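Local coordinates for putative prolyl-tRNA synthetase (Leishmania major, PDB 5XIL), which probably joins L-proline to its cognate tRNA at the expense of ATP, as a class II aminoacyl-tRNA synthetase, here as its catalytic, anticodon-binding and C-terminal parts, at residues 385-388 / 389-393. Sequence-based numbering, arbitrary orientation.
Sequences AQTP and AAVAA
Thr387 and Val391 stand side by side one turn apart near the start of helix 387-412, pointing the same way. From CB of Val391 the side chain divides into two methyls. CB itself lies 3.5 Å from Thr387 O, and CG2 comes within 3.3 Å of that same carbonyl oxygen; CG2 of Val391 also lies alongside the CG2 methyl of Thr387, 4.0 Å away. A chi1 of 171° sets CG1 of Val391 anti to the backbone N and CG2 beside it, where CG2 meets Thr387 O. In Thr387, chi1 of -53° sets OG1 beside the backbone N, where it is hydrogen-bonded to Ala382 O and Asp384 N, tying the helix start to the end of strand 378-382, and leaves the CG2 methyl anti to N. Both side chains also rest on Leu323 of helix 306-325.

Three successive i to i+4 backbone bonds hold the turn. Ala390 N donates to Gln386 O, Val391 N to Thr387 O (2.8 Å, N-H...O angle 164°) and Ala392 N to Pro388 O. The ring of Pro388 lacks an N-H to give, which costs nothing in the first turn, where no earlier helical carbonyl has to be served. Ala389 N, also in this turn, donates to a water 3.0 Å away, which in turn donates to Ala385 O and bridges the loop to the helix. The first-turn proline and the N-H bonded to water mark a helix N-terminus; buried Thr387 and Val391 against exposed Ala389 and Ala393 make it amphipathic, packed on helix 306-325 in the anticodon-binding domain.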
# COMPACT_ATOMS: atom_id res chain seq x y z
N ALA A 385 -28.45 4.35 20.78
CA ALA A 385 -27.12 3.80 21.05
C ALA A 385 -26.73 2.58 20.15
O ALA A 385 -25.55 2.27 20.01
CB ALA A 385 -27.01 3.38 22.53
N GLN A 386 -27.72 1.90 19.65
CA GLN A 386 -27.51 0.67 18.88
C GLN A 386 -27.40 0.93 17.38
O GLN A 386 -27.11 -0.01 16.62
CB GLN A 386 -28.66 -0.28 19.07
CG GLN A 386 -28.56 -1.09 20.33
CD GLN A 386 -28.91 -0.26 21.55
OE1 GLN A 386 -29.96 0.41 21.58
NE2 GLN A 386 -28.06 -0.30 22.54
N THR A 387 -27.61 2.18 16.97
CA THR A 387 -27.69 2.49 15.54
C THR A 387 -26.37 2.07 14.75
O THR A 387 -26.48 1.44 13.69
CB THR A 387 -28.01 3.96 15.27
OG1 THR A 387 -29.20 4.35 15.99
CG2 THR A 387 -28.21 4.23 13.75
N PRO A 388 -25.19 2.46 15.22
CA PRO A 388 -24.01 2.06 14.46
C PRO A 388 -23.86 0.53 14.28
O PRO A 388 -23.55 0.06 13.15
CB PRO A 388 -22.85 2.73 15.21
CG PRO A 388 -23.50 3.82 16.03
CD PRO A 388 -24.84 3.29 16.38
N ALA A 389 -24.11 -0.26 15.31
CA ALA A 389 -24.04 -1.69 15.15
C ALA A 389 -25.12 -2.17 14.23
O ALA A 389 -24.91 -3.14 13.49
CB ALA A 389 -24.10 -2.45 16.50
N ALA A 390 -26.32 -1.61 14.34
CA ALA A 390 -27.42 -2.05 13.51
C ALA A 390 -27.11 -1.79 12.02
O ALA A 390 -27.38 -2.62 11.17
CB ALA A 390 -28.70 -1.36 13.88
N VAL A 391 -26.56 -0.61 11.74
CA VAL A 391 -26.23 -0.23 10.36
C VAL A 391 -25.06 -1.12 9.88
O VAL A 391 -25.05 -1.55 8.74
CB VAL A 391 -25.86 1.25 10.30
CG1 VAL A 391 -25.29 1.64 8.92
CG2 VAL A 391 -27.13 2.05 10.55
N ALA A 392 -24.07 -1.35 10.73
CA ALA A 392 -22.97 -2.22 10.34
C ALA A 392 -23.50 -3.60 10.06
O ALA A 392 -23.02 -4.28 9.10
CB ALA A 392 -21.91 -2.25 11.42
N ALA A 393 -24.49 -4.07 10.82
CA ALA A 393 -25.05 -5.38 10.50
C ALA A 393 -25.82 -5.38 9.20
O ALA A 393 -25.78 -6.37 8.43
CB ALA A 393 -25.89 -6.00 11.62
O HOH W 1 -24.09 0.52 18.25